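Local coordinates for protein putative metallopeptidase (Shewanella baltica OS155, PDB 3IEH) that binds a zinc ion and is probably a hydrolase of the M14 metallocarboxypeptidase family, at residues A[167-172]-A[243-248]; A[64-69]-A[100-105]; A[121-126]-A[144-149]; A[157-162]-A[232-237]; A[18-23]-A[82-87]. All blocks are in the same frame, centred on the assembly; numbering follows the deposited sequence.

Interaction 1: residues A[167-172]-A[243-248]; sequences LTCHED and ACTETP. With ZN (zinc ion), chain B.
H170 and E246 sit side by side on neighbouring parallel strands, and the histidine is the side chain to follow. Its CB lies against the E246 carboxylate, 3.3 Å from OE2. CB points to the face of T168, C244 and E246, and CG anti to the carbonyl carbon (chi1 -72°) sets the ring beside C244. CD2 then meets C244 SG at 3.3 Å, an oblique sulfur-aromatic contact. On the other flank of CG, H170 ND1 binds the zinc ion at 2.5 Å. NE2 makes a weak hydrogen bond back to T168 OG1, a hydroxyl that also pairs with S72. E246, predicted to be the proton donor/acceptor, bends at CG (chi2 -83°), and its OE2 accepts a hydrogen bond of 2.8 Å from the water that occupies another zinc position. H76 and E79 also bind the metal. On the opposite face, T247 OG1 donates to E171 OE2 at 2.8 Å, a carboxylate that R256 also holds by a salt bridge. Backbone bonds such as H170 N to T245 O, 2.9 Å, zip the two segments together at 34° to each other. Strand 165-172 runs between 68-73 and 242-248 in the central sheet; helices 253-271 and 191-201 pack on the face of L167 and T245, and helix 230-237 touches the zinc-bearing face through E231.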
# COMPACT_ATOMS: atom_id res chain seq x y z
N LEU A 167 2.92 5.73 1.26
CA LEU A 167 3.44 4.39 1.41
C LEU A 167 2.42 3.47 0.80
O LEU A 167 1.23 3.58 1.07
CB LEU A 167 3.67 4.02 2.87
CG LEU A 167 3.84 2.53 3.21
CD1 LEU A 167 5.06 1.95 2.56
CD2 LEU A 167 3.89 2.32 4.73
N THR A 168 2.89 2.56 -0.04
CA THR A 168 2.01 1.52 -0.55
C THR A 168 2.64 0.16 -0.18
O THR A 168 3.83 -0.04 -0.38
CB THR A 168 1.74 1.66 -2.07
OG1 THR A 168 0.70 0.76 -2.42
CG2 THR A 168 2.99 1.35 -2.89
N CYS A 169 1.84 -0.75 0.38
CA CYS A 169 2.36 -2.03 0.88
C CYS A 169 2.04 -3.22 -0.02
O CYS A 169 0.89 -3.70 -0.07
CB CYS A 169 1.85 -2.24 2.28
SG CYS A 169 2.50 -0.93 3.35
N HIS A 170 3.06 -3.68 -0.73
CA HIS A 170 2.92 -4.76 -1.69
C HIS A 170 3.66 -5.98 -1.21
O HIS A 170 4.36 -5.95 -0.18
CB HIS A 170 3.46 -4.33 -3.04
CG HIS A 170 2.58 -3.33 -3.74
ND1 HIS A 170 1.80 -3.66 -4.82
CD2 HIS A 170 2.32 -2.03 -3.47
CE1 HIS A 170 1.13 -2.59 -5.22
NE2 HIS A 170 1.42 -1.59 -4.42
N GLU A 171 3.44 -7.07 -1.92
CA GLU A 171 4.18 -8.30 -1.68
C GLU A 171 4.62 -8.90 -3.00
O GLU A 171 4.02 -8.65 -4.02
CB GLU A 171 3.34 -9.31 -0.93
CG GLU A 171 2.81 -8.87 0.39
CD GLU A 171 2.63 -10.06 1.31
OE1 GLU A 171 1.55 -10.65 1.27
OE2 GLU A 171 3.58 -10.47 2.01
N ASP A 172 5.68 -9.70 -2.97
CA ASP A 172 6.21 -10.34 -4.16
C ASP A 172 6.14 -11.86 -3.94
O ASP A 172 6.92 -12.42 -3.17
CB ASP A 172 7.65 -9.83 -4.41
CG ASP A 172 8.31 -10.40 -5.68
OD1 ASP A 172 7.80 -11.34 -6.34
OD2 ASP A 172 9.39 -9.89 -6.01
N ALA A 243 7.17 5.35 -0.88
CA ALA A 243 7.80 4.04 -0.77
C ALA A 243 6.77 2.99 -1.13
O ALA A 243 5.59 3.10 -0.74
CB ALA A 243 8.32 3.78 0.65
N CYS A 244 7.21 1.98 -1.88
CA CYS A 244 6.40 0.80 -2.13
C CYS A 244 7.19 -0.38 -1.58
O CYS A 244 8.14 -0.82 -2.20
CB CYS A 244 6.13 0.61 -3.61
SG CYS A 244 5.41 -1.04 -3.99
N THR A 245 6.81 -0.86 -0.41
CA THR A 245 7.52 -1.95 0.22
C THR A 245 7.06 -3.27 -0.39
O THR A 245 5.90 -3.41 -0.78
CB THR A 245 7.26 -2.00 1.74
OG1 THR A 245 5.86 -2.12 1.96
CG2 THR A 245 7.78 -0.71 2.45
N GLU A 246 7.99 -4.21 -0.49
CA GLU A 246 7.69 -5.53 -1.04
C GLU A 246 8.18 -6.59 -0.04
O GLU A 246 9.37 -6.84 0.07
CB GLU A 246 8.40 -5.70 -2.39
CG GLU A 246 7.91 -4.75 -3.46
CD GLU A 246 6.64 -5.22 -4.18
OE1 GLU A 246 6.16 -6.37 -4.00
OE2 GLU A 246 6.14 -4.41 -4.96
N THR A 247 7.26 -7.15 0.74
CA THR A 247 7.58 -8.29 1.58
C THR A 247 7.52 -9.58 0.74
O THR A 247 6.73 -9.71 -0.21
CB THR A 247 6.65 -8.39 2.82
OG1 THR A 247 5.27 -8.31 2.43
CG2 THR A 247 6.98 -7.30 3.83
N PRO A 248 8.35 -10.55 1.07
CA PRO A 248 8.41 -11.76 0.26
C PRO A 248 7.31 -12.76 0.58
O PRO A 248 7.30 -13.33 1.69
CB PRO A 248 9.78 -12.34 0.60
CG PRO A 248 10.06 -11.83 2.00
CD PRO A 248 9.38 -10.50 2.11
ZN ZN B . 2.05 -5.78 -6.03
O HOH W 1 4.27 -5.57 -6.63

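Interaction 2: residues A[64-69]-A[100-105]; sequences SGLPSL and RVNLSL
L66 lays its two methyl branches over the incoming end of segment 100-105: CD2 rests 3.3 Å from R100 O, and CD1 reaches to 3.6 Å from N102 OD1. CB already points at this neighbour, and CG anti to the carbonyl carbon (chi1 -63°) lets the side chain cross the asparagine at about a right angle. Behind it the ring of P67 puts CD 3.6 Å from R100 O. From here the backbones take over as parallel strands. N102 N donates to P67 O at 3.0 Å, L69 N to N102 O at 3.2 Å, and S104 N to L69 O at 2.9 Å, a ladder in which N102 is gripped through both its N-H and its carbonyl. The N102 amide lies beside L66 on the same face as S68, where its ND2 is bonded to K63 O. On the other face L69 CD1 meets V101 CG1 at 4.2 Å, and helix 253-271 packs over L69 and L103. These are the first and last strands of the beta-alpha-beta unit 68-73, 81-91, 102-106. The chemistry divides accordingly: main-chain bonds fix the register, leucine methyls pack on carbonyl and amide oxygens and on V101, and the amide turns its polar end to K63, just before segment 64-69.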
# COMPACT_ATOMS: atom_id res chain seq x y z
N SER A 64 -3.33 21.59 9.59
CA SER A 64 -2.31 21.90 8.59
C SER A 64 -0.88 21.83 9.20
O SER A 64 0.10 21.66 8.48
CB SER A 64 -2.59 23.24 7.94
OG SER A 64 -2.08 24.25 8.76
N GLY A 65 -0.77 21.95 10.51
CA GLY A 65 0.53 21.80 11.15
C GLY A 65 1.06 20.38 11.13
O GLY A 65 2.22 20.17 11.41
N LEU A 66 0.22 19.41 10.81
CA LEU A 66 0.64 18.01 10.78
C LEU A 66 0.83 17.55 9.34
O LEU A 66 0.25 18.12 8.41
CB LEU A 66 -0.38 17.12 11.48
CG LEU A 66 -0.61 17.34 12.99
CD1 LEU A 66 -1.77 16.44 13.51
CD2 LEU A 66 0.67 17.11 13.85
N PRO A 67 1.66 16.51 9.15
CA PRO A 67 1.85 15.98 7.80
C PRO A 67 0.64 15.14 7.35
O PRO A 67 0.01 14.50 8.18
CB PRO A 67 3.10 15.10 7.92
CG PRO A 67 3.24 14.78 9.38
CD PRO A 67 2.57 15.89 10.14
N SER A 68 0.33 15.16 6.07
CA SER A 68 -0.77 14.37 5.54
C SER A 68 -0.13 13.23 4.79
O SER A 68 0.64 13.45 3.84
CB SER A 68 -1.66 15.23 4.65
OG SER A 68 -2.14 16.35 5.41
N LEU A 69 -0.39 12.04 5.31
CA LEU A 69 0.22 10.78 4.90
C LEU A 69 -0.84 9.74 4.51
O LEU A 69 -1.89 9.61 5.16
CB LEU A 69 1.08 10.25 6.04
CG LEU A 69 2.25 11.17 6.49
CD1 LEU A 69 2.98 10.56 7.70
CD2 LEU A 69 3.22 11.44 5.35
N ARG A 100 -0.43 13.39 15.89
CA ARG A 100 0.90 13.41 15.31
C ARG A 100 0.84 13.53 13.76
O ARG A 100 1.75 14.09 13.13
CB ARG A 100 1.69 12.14 15.73
CG ARG A 100 3.04 11.93 14.96
CD ARG A 100 3.49 10.46 14.79
NE ARG A 100 4.46 10.01 15.79
CZ ARG A 100 5.75 10.39 15.86
NH1 ARG A 100 6.25 11.27 15.01
NH2 ARG A 100 6.53 9.89 16.82
N VAL A 101 -0.22 12.96 13.17
CA VAL A 101 -0.41 12.89 11.72
C VAL A 101 -1.88 12.99 11.31
O VAL A 101 -2.79 12.64 12.07
CB VAL A 101 0.11 11.53 11.18
CG1 VAL A 101 1.54 11.31 11.60
CG2 VAL A 101 -0.76 10.38 11.67
N ASN A 102 -2.10 13.48 10.10
CA ASN A 102 -3.38 13.43 9.43
C ASN A 102 -3.29 12.19 8.53
O ASN A 102 -2.74 12.27 7.41
CB ASN A 102 -3.58 14.67 8.59
CG ASN A 102 -3.45 15.98 9.39
OD1 ASN A 102 -3.84 16.08 10.56
ND2 ASN A 102 -2.94 17.00 8.74
N LEU A 103 -3.80 11.05 9.01
CA LEU A 103 -3.69 9.77 8.29
C LEU A 103 -4.89 9.47 7.42
O LEU A 103 -6.05 9.58 7.85
CB LEU A 103 -3.51 8.60 9.26
CG LEU A 103 -3.12 7.25 8.62
CD1 LEU A 103 -1.75 7.31 7.97
CD2 LEU A 103 -3.15 6.17 9.67
N SER A 104 -4.59 9.05 6.19
CA SER A 104 -5.59 8.62 5.23
C SER A 104 -5.20 7.19 4.87
O SER A 104 -4.01 6.88 4.83
CB SER A 104 -5.58 9.53 3.99
OG SER A 104 -5.99 10.86 4.31
N LEU A 105 -6.19 6.33 4.66
CA LEU A 105 -5.94 4.92 4.30
C LEU A 105 -6.75 4.45 3.09
O LEU A 105 -7.93 4.85 2.88
CB LEU A 105 -6.27 3.99 5.46
CG LEU A 105 -5.54 4.25 6.79
CD1 LEU A 105 -6.24 3.46 7.91
CD2 LEU A 105 -4.02 3.96 6.74

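Interaction 3: residues A[121-126]-A[144-149]; sequences NKYGEN and TSVEGK
N121 carries its CG between the backbone N and the carbonyl carbon (chi1 64°), and E147 kinks at its second torsion (chi2 85°); together these turns bring the N-H edge of the amide up to the two carboxylate oxygens, the planes 34° apart. ND2 of N121 sits in the fork of the E147 carboxylate, bonding to OE2 at 3.2 Å and to OE1 at 3.1 Å, each oxygen using its syn lone pair. The same ND2 donates to E125 OE1 at 2.8 Å, an oxygen lying almost in the amide plane. OE1 of E125 has a second donor: V146 N, at the first turn of the helix, reaches it at 2.8 Å from above the carboxylate plane. A nearly straight N-H supports that bond. One amide nitrogen thus stands between two acidic groups, which come within 4.0 Å of each other, E125 OE1 to E147 OE1, and probably eases their mutual repulsion. S145 helps as well. It is the helix N-cap, accepting from G148 N at 3.0 Å, and its OG donates to E147 OE1 at 2.6 Å. At the other end of the N121 amide, OD1 accepts from E125 N, just past the type I turn N121 to G124, tying its two ends together. Y123 CD2 also meets V146 CG2, obliquely to the ring. Segment 121-126 follows helix 111-116, with T112 against N121, and the contact ties this loop to the start of helix 146-152. V49 of strand 42-49 lies against both Y123 and E147, while N126 at the end of the loop hydrogen-bonds the zinc ligand H76.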
# COMPACT_ATOMS: atom_id res chain seq x y z
N ASN A 121 -7.91 -7.99 -10.53
CA ASN A 121 -9.29 -7.97 -10.10
C ASN A 121 -9.96 -9.08 -10.91
O ASN A 121 -9.31 -9.71 -11.78
CB ASN A 121 -9.94 -6.58 -10.26
CG ASN A 121 -10.07 -6.11 -11.72
OD1 ASN A 121 -10.00 -6.89 -12.67
ND2 ASN A 121 -10.31 -4.81 -11.88
N LYS A 122 -11.22 -9.34 -10.63
CA LYS A 122 -11.89 -10.41 -11.37
C LYS A 122 -12.13 -10.09 -12.83
O LYS A 122 -12.54 -10.98 -13.55
CB LYS A 122 -13.22 -10.79 -10.75
CG LYS A 122 -14.30 -9.75 -10.91
CD LYS A 122 -15.49 -10.23 -10.14
CE LYS A 122 -16.74 -9.46 -10.42
NZ LYS A 122 -17.78 -10.15 -9.61
N TYR A 123 -11.96 -8.84 -13.28
CA TYR A 123 -12.14 -8.52 -14.72
C TYR A 123 -10.83 -8.63 -15.55
O TYR A 123 -10.81 -8.24 -16.72
CB TYR A 123 -12.68 -7.11 -14.88
CG TYR A 123 -13.91 -6.84 -14.04
CD1 TYR A 123 -15.09 -7.53 -14.27
CD2 TYR A 123 -13.90 -5.87 -13.05
CE1 TYR A 123 -16.20 -7.29 -13.51
CE2 TYR A 123 -15.01 -5.62 -12.29
CZ TYR A 123 -16.16 -6.33 -12.53
OH TYR A 123 -17.27 -6.07 -11.76
N GLY A 124 -9.75 -9.13 -14.94
CA GLY A 124 -8.47 -9.27 -15.64
C GLY A 124 -7.69 -7.96 -15.78
O GLY A 124 -6.82 -7.85 -16.64
N GLU A 125 -7.97 -7.00 -14.90
CA GLU A 125 -7.26 -5.72 -14.90
C GLU A 125 -6.25 -5.71 -13.76
O GLU A 125 -6.44 -6.42 -12.78
CB GLU A 125 -8.22 -4.56 -14.67
CG GLU A 125 -9.40 -4.55 -15.58
CD GLU A 125 -10.40 -3.45 -15.26
OE1 GLU A 125 -10.63 -3.16 -14.07
OE2 GLU A 125 -10.96 -2.89 -16.24
N ASN A 126 -5.19 -4.89 -13.90
CA ASN A 126 -4.15 -4.70 -12.88
C ASN A 126 -4.37 -3.35 -12.24
O ASN A 126 -4.02 -2.32 -12.83
CB ASN A 126 -2.75 -4.76 -13.50
CG ASN A 126 -1.63 -4.58 -12.46
OD1 ASN A 126 -1.88 -4.28 -11.27
ND2 ASN A 126 -0.40 -4.75 -12.91
N THR A 144 -5.71 1.28 -17.30
CA THR A 144 -6.25 1.71 -16.01
C THR A 144 -7.49 0.87 -15.69
O THR A 144 -8.40 0.77 -16.50
CB THR A 144 -6.66 3.19 -16.03
OG1 THR A 144 -5.65 3.96 -16.68
CG2 THR A 144 -6.94 3.70 -14.61
N SER A 145 -7.50 0.27 -14.51
CA SER A 145 -8.59 -0.61 -14.09
C SER A 145 -9.79 0.22 -13.62
O SER A 145 -9.69 1.44 -13.53
CB SER A 145 -8.12 -1.51 -12.94
OG SER A 145 -8.10 -0.75 -11.73
N VAL A 146 -10.90 -0.45 -13.31
CA VAL A 146 -12.05 0.18 -12.68
C VAL A 146 -11.61 0.94 -11.42
O VAL A 146 -11.96 2.10 -11.20
CB VAL A 146 -13.09 -0.88 -12.22
CG1 VAL A 146 -14.22 -0.23 -11.48
CG2 VAL A 146 -13.62 -1.66 -13.39
N GLU A 147 -10.83 0.28 -10.58
CA GLU A 147 -10.37 0.90 -9.33
C GLU A 147 -9.49 2.13 -9.62
O GLU A 147 -9.65 3.18 -8.99
CB GLU A 147 -9.60 -0.10 -8.45
CG GLU A 147 -10.37 -1.41 -8.15
CD GLU A 147 -10.22 -2.47 -9.23
OE1 GLU A 147 -9.69 -2.16 -10.32
OE2 GLU A 147 -10.64 -3.63 -8.97
N GLY A 148 -8.57 2.01 -10.58
CA GLY A 148 -7.69 3.12 -10.92
C GLY A 148 -8.49 4.31 -11.37
O GLY A 148 -8.21 5.44 -10.96
N LYS A 149 -9.50 4.07 -12.19
CA LYS A 149 -10.37 5.13 -12.67
C LYS A 149 -11.07 5.84 -11.50
O LYS A 149 -11.13 7.08 -11.46
CB LYS A 149 -11.41 4.59 -13.68
CG LYS A 149 -10.86 4.35 -15.06
CD LYS A 149 -11.79 3.46 -15.87
CE LYS A 149 -11.37 3.30 -17.34
NZ LYS A 149 -12.36 2.44 -18.10

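Interaction 4: residues A[157-162]-A[232-237]; sequences LLIAAC and ACLVRS
L234 projects from helix 230-237 into the groove formed by L158, I159 and C162 on the other helix. Its CD1 lies 3.9 Å from C162 SG, while CD2 is 4.0 Å from I159 CG1 and 4.4 Å from L158 CB; the sulfur lies near both methyls, and CD2 meets I159 and L158 as well. I159 runs obliquely across the leucine, and beyond it CG1 and CD1 both come within 3.8 Å of S237 CB. The contact between the segments is therefore made by hydrocarbon and sulfur, with van der Waals packing as its cement. With CG anti to the carbonyl carbon (chi1 -78°) L234 extends toward the other helix, and C162, with SG between the backbone N and the carbonyl carbon (chi1 73°), brings the sulfur to meet it. The next shell holds these groups in place. S237 keeps its hydroxyl on its own helix, OG donating to C233 O at 2.8 Å from above the carbonyl plane, while S237 N bonds to the same oxygen from the opposite face. That leaves CB presented to I159. Beneath the pair, L70 of strand 68-73 touches both C162 and L234, and L56 of strand 52-58 supports L158, so that the sheet forms the floor; F133 lies beside S237. The axes of 157-162 and 232-237 pass 10.0 Å apart at 79°, close to perpendicular. Two helices laid across one face of a mixed sheet, each leading into a central strand, 165-172 and 242-248, belong to the alpha/beta/alpha fold of the M14 zinc peptidases.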
# COMPACT_ATOMS: atom_id res chain seq x y z
N LEU A 157 -8.32 14.82 -4.07
CA LEU A 157 -8.46 14.32 -2.73
C LEU A 157 -7.24 13.49 -2.33
O LEU A 157 -6.72 13.62 -1.23
CB LEU A 157 -9.72 13.48 -2.63
CG LEU A 157 -10.02 12.84 -1.28
CD1 LEU A 157 -10.36 13.92 -0.26
CD2 LEU A 157 -11.17 11.85 -1.48
N LEU A 158 -6.75 12.65 -3.24
CA LEU A 158 -5.66 11.76 -2.91
C LEU A 158 -4.34 12.50 -2.83
O LEU A 158 -3.54 12.21 -1.96
CB LEU A 158 -5.59 10.62 -3.92
CG LEU A 158 -6.80 9.69 -3.92
CD1 LEU A 158 -6.64 8.67 -5.03
CD2 LEU A 158 -6.95 9.04 -2.56
N ILE A 159 -4.10 13.48 -3.70
CA ILE A 159 -2.86 14.26 -3.64
C ILE A 159 -2.80 14.98 -2.30
O ILE A 159 -1.80 14.85 -1.61
CB ILE A 159 -2.72 15.25 -4.81
CG1 ILE A 159 -2.52 14.47 -6.13
CG2 ILE A 159 -1.54 16.18 -4.58
CD1 ILE A 159 -3.15 15.14 -7.35
N ALA A 160 -3.87 15.71 -1.94
CA ALA A 160 -3.98 16.35 -0.61
C ALA A 160 -3.72 15.35 0.54
O ALA A 160 -3.05 15.70 1.49
CB ALA A 160 -5.36 17.01 -0.42
N ALA A 161 -4.21 14.12 0.43
CA ALA A 161 -4.03 13.10 1.49
C ALA A 161 -2.59 12.59 1.65
O ALA A 161 -2.25 11.99 2.68
CB ALA A 161 -4.96 11.89 1.21
N CYS A 162 -1.75 12.83 0.65
CA CYS A 162 -0.40 12.27 0.67
C CYS A 162 0.73 13.23 0.32
O CYS A 162 1.83 12.80 0.01
CB CYS A 162 -0.36 11.06 -0.26
SG CYS A 162 -0.37 11.43 -2.02
N ALA A 232 4.16 6.09 -8.17
CA ALA A 232 5.02 6.99 -9.02
C ALA A 232 4.20 8.19 -9.47
O ALA A 232 4.66 9.33 -9.45
CB ALA A 232 5.67 6.24 -10.26
N CYS A 233 2.96 7.93 -9.85
CA CYS A 233 2.06 8.97 -10.31
C CYS A 233 1.78 10.03 -9.23
O CYS A 233 1.80 11.23 -9.52
CB CYS A 233 0.76 8.34 -10.77
SG CYS A 233 -0.30 9.56 -11.58
N LEU A 234 1.53 9.58 -8.01
CA LEU A 234 1.27 10.47 -6.88
C LEU A 234 2.53 11.24 -6.51
O LEU A 234 2.45 12.43 -6.15
CB LEU A 234 0.74 9.70 -5.68
CG LEU A 234 -0.73 9.30 -5.71
CD1 LEU A 234 -1.06 8.49 -4.47
CD2 LEU A 234 -1.61 10.55 -5.81
N VAL A 235 3.70 10.61 -6.60
CA VAL A 235 4.94 11.35 -6.37
C VAL A 235 5.13 12.43 -7.45
O VAL A 235 5.43 13.57 -7.12
CB VAL A 235 6.16 10.40 -6.26
CG1 VAL A 235 7.50 11.17 -6.45
CG2 VAL A 235 6.09 9.60 -4.94
N ARG A 236 4.93 12.10 -8.72
CA ARG A 236 5.01 13.10 -9.79
C ARG A 236 3.95 14.18 -9.53
O ARG A 236 4.21 15.35 -9.80
CB ARG A 236 4.76 12.52 -11.19
CG ARG A 236 5.79 11.52 -11.74
CD ARG A 236 7.06 12.16 -12.33
NE ARG A 236 6.76 13.17 -13.35
CZ ARG A 236 7.02 14.47 -13.24
NH1 ARG A 236 7.63 14.97 -12.16
NH2 ARG A 236 6.69 15.29 -14.24
N SER A 237 2.77 13.79 -9.03
CA SER A 237 1.69 14.77 -8.74
C SER A 237 1.97 15.68 -7.53
O SER A 237 1.29 16.69 -7.35
CB SER A 237 0.34 14.08 -8.55
OG SER A 237 0.00 13.37 -9.72

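Interaction 5: residues A[18-23]-A[82-87]; sequences FNCEST and GPWGLL
Three residues of one short run, F18, C20 and S22, each meet a different part of the W84 indole. F18 offers a ring face, with W84 CE3 placed over it toward the rim and 3.7 Å from F18 CG; the two planes lie at 48°, so the pair is oblique. C20 SG approaches W84 CH2 to 3.6 Å, a sulfur-aromatic contact that also comes in at a slant. At the pyrrole end NE1 donates to S22 O at 2.8 Å, the carbonyl oxygen lying close to the indole plane and the N-H pointing nearly straight at it. This bond satisfies the ring nitrogen of a buried tryptophan and helps hold the ring's turn about its CB-CG bond (chi2 101°). F18 also reaches onward: its CZ is 3.4 Å from W84 O and 3.9 Å from L87 CB, one helical turn later. The segment contains a G1 beta bulge, in which N19 and C20 both face S15. Helix 81-91 therefore meets the short hairpin of strands 14-15 and 20-21, with F28 of helix 25-39 edge-to-face on W84, F114 of helix 111-116 meeting the same indole, and V257 of helix 253-271 touching F18.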
# COMPACT_ATOMS: atom_id res chain seq x y z
N PHE A 18 -4.76 -13.73 13.05
CA PHE A 18 -6.20 -13.42 12.89
C PHE A 18 -7.07 -14.67 12.92
O PHE A 18 -8.30 -14.58 12.87
CB PHE A 18 -6.42 -12.64 11.58
CG PHE A 18 -5.77 -11.28 11.59
CD1 PHE A 18 -6.38 -10.21 12.21
CD2 PHE A 18 -4.53 -11.08 11.00
CE1 PHE A 18 -5.77 -8.99 12.25
CE2 PHE A 18 -3.91 -9.85 11.03
CZ PHE A 18 -4.53 -8.80 11.65
N ASN A 19 -6.43 -15.83 13.01
CA ASN A 19 -7.13 -17.11 13.08
C ASN A 19 -8.11 -17.29 11.93
O ASN A 19 -9.25 -17.69 12.13
CB ASN A 19 -7.83 -17.27 14.43
CG ASN A 19 -8.32 -18.69 14.67
OD1 ASN A 19 -7.72 -19.66 14.20
ND2 ASN A 19 -9.43 -18.81 15.39
N CYS A 20 -7.66 -16.99 10.72
CA CYS A 20 -8.52 -17.14 9.55
C CYS A 20 -7.68 -17.31 8.29
O CYS A 20 -6.44 -17.34 8.37
CB CYS A 20 -9.45 -15.94 9.45
SG CYS A 20 -8.64 -14.43 9.02
N GLU A 21 -8.36 -17.47 7.15
CA GLU A 21 -7.70 -17.54 5.83
C GLU A 21 -7.42 -16.11 5.34
O GLU A 21 -8.19 -15.18 5.60
CB GLU A 21 -8.58 -18.25 4.79
CG GLU A 21 -8.99 -19.68 5.13
CD GLU A 21 -7.82 -20.65 5.19
OE1 GLU A 21 -6.86 -20.54 4.38
OE2 GLU A 21 -7.87 -21.55 6.05
N SER A 22 -6.33 -15.94 4.61
CA SER A 22 -5.95 -14.63 4.09
C SER A 22 -6.99 -14.03 3.10
O SER A 22 -7.06 -12.80 2.94
CB SER A 22 -4.59 -14.72 3.44
OG SER A 22 -4.62 -15.64 2.39
N THR A 23 -7.79 -14.89 2.47
CA THR A 23 -8.78 -14.45 1.52
C THR A 23 -10.12 -14.17 2.17
O THR A 23 -11.07 -13.79 1.49
CB THR A 23 -9.03 -15.55 0.47
OG1 THR A 23 -9.33 -16.77 1.16
CG2 THR A 23 -7.81 -15.75 -0.44
N GLY A 82 -0.31 -7.26 3.09
CA GLY A 82 -0.48 -5.78 3.14
C GLY A 82 -1.71 -5.32 3.91
O GLY A 82 -1.58 -4.70 4.97
N PRO A 83 -2.92 -5.62 3.39
CA PRO A 83 -4.18 -5.35 4.08
C PRO A 83 -4.25 -5.90 5.51
O PRO A 83 -4.59 -5.14 6.44
CB PRO A 83 -5.21 -6.08 3.22
CG PRO A 83 -4.59 -6.07 1.80
CD PRO A 83 -3.12 -6.16 2.03
N TRP A 84 -3.92 -7.19 5.71
CA TRP A 84 -3.95 -7.77 7.08
C TRP A 84 -2.90 -7.11 7.98
O TRP A 84 -3.10 -6.92 9.19
CB TRP A 84 -3.81 -9.30 7.09
CG TRP A 84 -4.98 -10.03 6.46
CD1 TRP A 84 -5.03 -10.56 5.21
CD2 TRP A 84 -6.26 -10.29 7.06
NE1 TRP A 84 -6.26 -11.14 4.99
CE2 TRP A 84 -7.03 -10.99 6.11
CE3 TRP A 84 -6.82 -10.02 8.30
CZ2 TRP A 84 -8.34 -11.40 6.37
CZ3 TRP A 84 -8.13 -10.44 8.55
CH2 TRP A 84 -8.87 -11.10 7.59
N GLY A 85 -1.78 -6.75 7.37
CA GLY A 85 -0.75 -5.98 8.04
C GLY A 85 -1.28 -4.64 8.51
O GLY A 85 -0.94 -4.19 9.60
N LEU A 86 -2.13 -4.02 7.70
CA LEU A 86 -2.76 -2.74 8.09
C LEU A 86 -3.70 -2.94 9.26
O LEU A 86 -3.75 -2.11 10.16
CB LEU A 86 -3.49 -2.07 6.92
CG LEU A 86 -3.98 -0.64 7.13
CD1 LEU A 86 -2.97 0.26 7.88
CD2 LEU A 86 -4.34 -0.01 5.78
N LEU A 87 -4.44 -4.05 9.25
CA LEU A 87 -5.34 -4.34 10.37
C LEU A 87 -4.53 -4.52 11.64
O LEU A 87 -4.92 -4.05 12.69
CB LEU A 87 -6.19 -5.61 10.14
CG LEU A 87 -7.49 -5.46 9.36
CD1 LEU A 87 -8.19 -6.85 9.17
CD2 LEU A 87 -8.42 -4.46 10.08

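Overall arrangement
Interaction 5 opens first along the chain and crosses interaction 2, since helix 81-91 lies between strands 68-73 and 102-106. Interaction 3 comes next, and interactions 4 and 1 alternate, each helix of interaction 4 running into a strand of interaction 1. Interactions 1 and 2, with centres about 21 Å apart, share one mixed sheet through neighbouring strands 68-73 and 165-172. Interaction 4 packs against interaction 2 at S104 and A161, and interaction 1 touches interaction 5 where E171 nears G82. Interactions 4 and 5 lie on opposite sides of the chain's centre, their own centres about 26 Å apart, while the centres of interactions 3 and 1 are about 19 Å apart. Helices and loops thus surround the sheet that carries the zinc site.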